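Local coordinates for protein ricin B lectin (Clostridium thermocellum, PDB 3VSF) that acts as an exo-beta-1,3-galactanase, joining a family 43 glycoside hydrolase module to a ricin-type beta-trefoil that binds galactose, at residues A[234-239]-A[249-254]; A[258-263]-A[276-281]. All coordinates share one frame; numbering follows the deposited sequence.

Contact 1: A[234-239]-A[249-254]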
loop_
_atom_site.group_PDB
_atom_site.type_symbol
_atom_site.label_atom_id
_atom_site.label_comp_id
_atom_site.label_asym_id
_atom_site.label_seq_id
_atom_site.Cartn_x
_atom_site.Cartn_y
_atom_site.Cartn_z
ATOM N N ARG A 234 6.620 -15.735 4.358
ATOM C CA ARG A 234 5.946 -14.534 3.875
ATOM C C ARG A 234 4.434 -14.739 3.837
ATOM O O ARG A 234 3.954 -15.808 3.461
ATOM C CB ARG A 234 6.463 -14.144 2.489
ATOM C CG ARG A 234 7.970 -13.940 2.422
ATOM C CD ARG A 234 8.445 -12.977 3.497
ATOM N NE ARG A 234 7.820 -11.664 3.373
ATOM C CZ ARG A 234 8.024 -10.659 4.217
ATOM N NH1 ARG A 234 8.834 -10.815 5.255
ATOM N NH2 ARG A 234 7.414 -9.497 4.027
ATOM N N GLU A 235 3.687 -13.709 4.225
ATOM C CA GLU A 235 2.232 -13.801 4.293
ATOM C C GLU A 235 1.547 -12.722 3.459
ATOM O O GLU A 235 2.205 -11.945 2.771
ATOM C CB GLU A 235 1.761 -13.710 5.745
ATOM C CG GLU A 235 2.492 -14.648 6.687
ATOM C CD GLU A 235 2.480 -16.082 6.200
ATOM O OE1 GLU A 235 1.407 -16.559 5.776
ATOM O OE2 GLU A 235 3.548 -16.729 6.231
ATOM N N ALA A 236 0.219 -12.687 3.534
ATOM C CA ALA A 236 -0.589 -11.706 2.810
ATOM C C ALA A 236 -0.022 -11.367 1.432
ATOM O O ALA A 236 0.220 -10.198 1.130
ATOM C CB ALA A 236 -0.751 -10.444 3.641
ATOM N N PRO A 237 0.178 -12.387 0.586
ATOM C CA PRO A 237 0.802 -12.168 -0.722
ATOM C C PRO A 237 -0.122 -11.457 -1.706
ATOM O O PRO A 237 -1.334 -11.673 -1.690
ATOM C CB PRO A 237 1.090 -13.590 -1.206
ATOM C CG PRO A 237 0.032 -14.414 -0.566
ATOM C CD PRO A 237 -0.207 -13.795 0.785
ATOM N N CYS A 238 0.460 -10.611 -2.550
ATOM C CA CYS A 238 -0.276 -9.933 -3.608
ATOM C C CYS A 238 0.473 -10.096 -4.924
ATOM O O CYS A 238 1.627 -9.683 -5.042
ATOM C CB CYS A 238 -0.445 -8.446 -3.284
ATOM S SG CYS A 238 -1.371 -8.101 -1.770
ATOM N N LEU A 239 -0.178 -10.703 -5.908
ATOM C CA LEU A 239 0.464 -10.964 -7.191
ATOM C C LEU A 239 -0.041 -10.021 -8.278
ATOM O O LEU A 239 -1.239 -9.965 -8.554
ATOM C CB LEU A 239 0.250 -12.419 -7.611
ATOM C CG LEU A 239 0.993 -12.870 -8.869
ATOM C CD1 LEU A 239 2.479 -12.568 -8.748
ATOM C CD2 LEU A 239 0.762 -14.349 -9.130
ATOM N N ILE A 249 4.088 -8.680 -3.665
ATOM C CA ILE A 249 4.110 -7.941 -2.409
ATOM C C ILE A 249 3.650 -8.835 -1.263
ATOM O O ILE A 249 2.537 -9.356 -1.279
ATOM C CB ILE A 249 3.211 -6.690 -2.464
ATOM C CG1 ILE A 249 3.864 -5.592 -3.309
ATOM C CG2 ILE A 249 2.939 -6.170 -1.064
ATOM C CD1 ILE A 249 3.956 -5.913 -4.787
ATOM N N THR A 250 4.515 -9.014 -0.270
ATOM C CA THR A 250 4.205 -9.878 0.861
ATOM C C THR A 250 4.351 -9.140 2.185
ATOM O O THR A 250 4.824 -8.006 2.226
ATOM C CB THR A 250 5.121 -11.115 0.886
ATOM O OG1 THR A 250 6.485 -10.699 1.031
ATOM C CG2 THR A 250 4.973 -11.913 -0.400
ATOM N N SER A 251 3.939 -9.794 3.265
ATOM C CA SER A 251 4.113 -9.251 4.605
ATOM C C SER A 251 4.845 -10.266 5.470
ATOM O O SER A 251 5.223 -11.338 4.999
ATOM C CB SER A 251 2.760 -8.912 5.233
ATOM O OG SER A 251 2.051 -10.087 5.584
ATOM N N GLY A 252 5.050 -9.921 6.735
ATOM C CA GLY A 252 5.673 -10.830 7.676
ATOM C C GLY A 252 4.623 -11.615 8.434
ATOM O O GLY A 252 3.426 -11.361 8.295
ATOM N N CYS A 253 5.068 -12.573 9.238
ATOM C CA CYS A 253 4.153 -13.381 10.033
ATOM C C CYS A 253 4.242 -13.002 11.508
ATOM O O CYS A 253 5.029 -13.577 12.261
ATOM C CB CYS A 253 4.449 -14.868 9.846
ATOM S SG CYS A 253 3.208 -15.970 10.560
ATOM N N THR A 254 3.436 -12.025 11.911
ATOM C CA THR A 254 3.426 -11.558 13.292
ATOM C C THR A 254 2.008 -11.270 13.776
ATOM O O THR A 254 1.780 -10.328 14.535
ATOM C CB THR A 254 4.283 -10.289 13.467
ATOM O OG1 THR A 254 3.858 -9.289 12.534
ATOM C CG2 THR A 254 5.754 -10.600 13.231
#
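I249 and C238 form a hydrogen-bonded antiparallel pair: C238 N gives to I249 O at 2.7 Å, and I249 N returns a bond to C238 O. Their CB atoms meet on one face of the sheet, 4.1 Å apart, and the rest of I249 continues onto P289 and I292 of strand 288-296. T250 turns to the other face, where R234 crosses it at about a right angle. The arginine chain is bent at chi2 and chi3 (-52° and -60°), which folds it back so that NE reaches T250 OG1 at 2.9 Å with the hydroxyl close to the guanidinium plane. NH2 adds only weak bonds to T250 OG1 and to T250 O. T250 CG2 packs against R234 CB at 3.9 Å and only loosely reaches P237, and L209 of strand 208-214 packs on R234, P237 and T250 together. S251 makes a second two-bond backbone pair, its N to E235 O at 2.8 Å and its O from E235 N at 2.9 Å. Its C=O also sits under one face of the R234 guanidinium, without a bond from it. Between the two pairs the register slips by one residue, a beta bulge in which the strand turns a corner at A236, whose methyl lies 3.4 Å from S251 OG. That hydroxyl bonds to G252 O and to Q288. Past the bridge, E235 CG lies against C253 CB at 3.7 Å and close to G252 O. Strands 237-241 and 246-251 thus form the hairpin that opens a four-stranded antiparallel blade, one of the five in the beta-propeller characteristic of glycoside hydrolase family 43.

Contact 2: A[258-263]-A[276-281]; sequences PNQAKY and LYNLGN
Q260 and N278 meet amide on amide, their planes only 13° apart, with N278 ND2 3.6 Å from Q260 CD although the two side chains cross at about a right angle. K262 runs extended alongside N278 in the same direction, its CD 3.7 Å from L276 CB. On the opposite face of the sheet Y263 holds its ring over Y277: CB of Y277 sits 3.8 Å from the ring centroid, a CH-pi contact, while CB of L279 comes in at the ring edge. The two tyrosine rings themselves are only obliquely related. Backbone bonds carry the pairing, Y263 and Y277 exchanging two at 2.9 Å each. These are the last two strands of a propeller blade, and their directions differ by 131°, so the outer edge strand 277-279 twists strongly away from its neighbour. A bend at chi2 (68°) brings NE2 of Q260 back to the next residue, and its nearly straight 2.9 Å bond to a lone pair of A261 O holds the amide there. That oxygen also receives L279 N at 2.8 Å, so two donors grip it; NE2 reaches G280 O only weakly. Further out, the OH of Y263 bonds to L336 N, tying the ring to the following blade, and N281 OD1 takes the backbone N-H groups of T283 and Y285.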
loop_
_atom_site.group_PDB
_atom_site.type_symbol
_atom_site.label_atom_id
_atom_site.label_comp_id
_atom_site.label_asym_id
_atom_site.label_seq_id
_atom_site.Cartn_x
_atom_site.Cartn_y
_atom_site.Cartn_z
ATOM N N PRO A 258 1.431 -5.103 12.903
ATOM C CA PRO A 258 1.951 -4.648 11.610
ATOM C C PRO A 258 3.450 -4.897 11.521
ATOM O O PRO A 258 4.138 -4.826 12.540
ATOM C CB PRO A 258 1.669 -3.144 11.632
ATOM C CG PRO A 258 0.528 -2.985 12.578
ATOM C CD PRO A 258 0.741 -4.026 13.633
ATOM N N ASN A 259 3.949 -5.185 10.324
ATOM C CA ASN A 259 5.364 -5.486 10.143
ATOM C C ASN A 259 5.921 -4.952 8.828
ATOM O O ASN A 259 5.211 -4.307 8.058
ATOM C CB ASN A 259 5.602 -6.991 10.233
ATOM C CG ASN A 259 4.721 -7.773 9.282
ATOM O OD1 ASN A 259 4.896 -7.712 8.067
ATOM N ND2 ASN A 259 3.768 -8.516 9.833
ATOM N N GLN A 260 7.196 -5.231 8.577
ATOM C CA GLN A 260 7.864 -4.766 7.369
ATOM C C GLN A 260 7.394 -5.522 6.131
ATOM O O GLN A 260 7.669 -6.713 5.979
ATOM C CB GLN A 260 9.382 -4.906 7.512
ATOM C CG GLN A 260 10.165 -4.508 6.270
ATOM C CD GLN A 260 10.093 -3.020 5.988
ATOM O OE1 GLN A 260 10.561 -2.202 6.782
ATOM N NE2 GLN A 260 9.500 -2.660 4.855
ATOM N N ALA A 261 6.685 -4.826 5.248
ATOM C CA ALA A 261 6.261 -5.416 3.985
ATOM C C ALA A 261 7.433 -5.463 3.013
ATOM O O ALA A 261 8.323 -4.617 3.061
ATOM C CB ALA A 261 5.108 -4.626 3.391
ATOM N N LYS A 262 7.431 -6.458 2.133
ATOM C CA LYS A 262 8.503 -6.611 1.156
ATOM C C LYS A 262 7.945 -6.955 -0.220
ATOM O O LYS A 262 6.766 -7.278 -0.357
ATOM C CB LYS A 262 9.492 -7.687 1.608
ATOM C CG LYS A 262 10.138 -7.407 2.956
ATOM C CD LYS A 262 11.149 -8.481 3.322
ATOM C CE LYS A 262 11.790 -8.199 4.671
ATOM N NZ LYS A 262 12.823 -9.213 5.015
ATOM N N TYR A 263 8.796 -6.881 -1.238
ATOM C CA TYR A 263 8.379 -7.202 -2.596
ATOM C C TYR A 263 9.502 -7.864 -3.383
ATOM O O TYR A 263 10.672 -7.784 -3.005
ATOM C CB TYR A 263 7.894 -5.946 -3.328
ATOM C CG TYR A 263 9.000 -4.994 -3.734
ATOM C CD1 TYR A 263 9.402 -3.964 -2.892
ATOM C CD2 TYR A 263 9.635 -5.120 -4.963
ATOM C CE1 TYR A 263 10.410 -3.090 -3.262
ATOM C CE2 TYR A 263 10.643 -4.252 -5.340
ATOM C CZ TYR A 263 11.025 -3.239 -4.486
ATOM O OH TYR A 263 12.028 -2.373 -4.858
ATOM N N LEU A 276 14.083 -10.358 -1.594
ATOM C CA LEU A 276 13.066 -9.492 -1.010
ATOM C C LEU A 276 13.594 -8.079 -0.790
ATOM O O LEU A 276 14.684 -7.890 -0.251
ATOM C CB LEU A 276 12.548 -10.071 0.310
ATOM C CG LEU A 276 11.700 -11.345 0.239
ATOM C CD1 LEU A 276 10.513 -11.156 -0.697
ATOM C CD2 LEU A 276 12.539 -12.542 -0.182
ATOM N N TYR A 277 12.816 -7.090 -1.218
ATOM C CA TYR A 277 13.169 -5.690 -1.015
ATOM C C TYR A 277 12.124 -4.998 -0.147
ATOM O O TYR A 277 10.923 -5.131 -0.384
ATOM C CB TYR A 277 13.304 -4.965 -2.354
ATOM C CG TYR A 277 14.427 -5.480 -3.225
ATOM C CD1 TYR A 277 15.742 -5.104 -2.990
ATOM C CD2 TYR A 277 14.171 -6.337 -4.288
ATOM C CE1 TYR A 277 16.773 -5.571 -3.785
ATOM C CE2 TYR A 277 15.195 -6.809 -5.088
ATOM C CZ TYR A 277 16.493 -6.422 -4.833
ATOM O OH TYR A 277 17.516 -6.888 -5.627
ATOM N N ASN A 278 12.585 -4.261 0.857
ATOM C CA ASN A 278 11.685 -3.579 1.780
ATOM C C ASN A 278 10.712 -2.631 1.084
ATOM O O ASN A 278 11.074 -1.940 0.131
ATOM C CB ASN A 278 12.481 -2.833 2.854
ATOM C CG ASN A 278 13.142 -3.771 3.844
ATOM O OD1 ASN A 278 13.253 -4.973 3.601
ATOM N ND2 ASN A 278 13.584 -3.225 4.971
ATOM N N LEU A 279 9.475 -2.612 1.568
ATOM C CA LEU A 279 8.438 -1.747 1.022
ATOM C C LEU A 279 7.712 -1.045 2.164
ATOM O O LEU A 279 7.272 -1.689 3.117
ATOM C CB LEU A 279 7.446 -2.562 0.191
ATOM C CG LEU A 279 6.412 -1.776 -0.618
ATOM C CD1 LEU A 279 7.102 -0.917 -1.664
ATOM C CD2 LEU A 279 5.414 -2.718 -1.271
ATOM N N GLY A 280 7.590 0.275 2.067
ATOM C CA GLY A 280 7.026 1.060 3.149
ATOM C C GLY A 280 7.979 1.079 4.329
ATOM O O GLY A 280 9.153 0.739 4.184
ATOM N N ASN A 281 7.483 1.474 5.497
ATOM C CA ASN A 281 8.318 1.503 6.694
ATOM C C ASN A 281 8.338 0.163 7.426
ATOM O O ASN A 281 8.013 -0.874 6.849
ATOM C CB ASN A 281 7.893 2.631 7.639
ATOM C CG ASN A 281 6.500 2.434 8.199
ATOM O OD1 ASN A 281 5.904 1.369 8.052
ATOM N ND2 ASN A 281 5.978 3.464 8.855
#

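Contacts 1 and 2 are successive hairpins of one blade, their centres 9 Å apart, and strands 246-251 and 261-266 lie side by side between them, with T250 and K262 sharing backbone hydrogen bonds. N259 reinforces the join from 258-263: its OD1 lies 2.6 Å from G252 N and its ND2 2.8 Å from T254 OG1, both probable hydrogen bonds. R234 of contact 1 also makes a weak bond to Q260 O. The known galactose sites belong to the beta-trefoil. Contact 1 lies away from them, whereas in contact 2 the N281 side chain comes within about 5 Å of that of N440, a galactose-binding residue whose sugar is absent here.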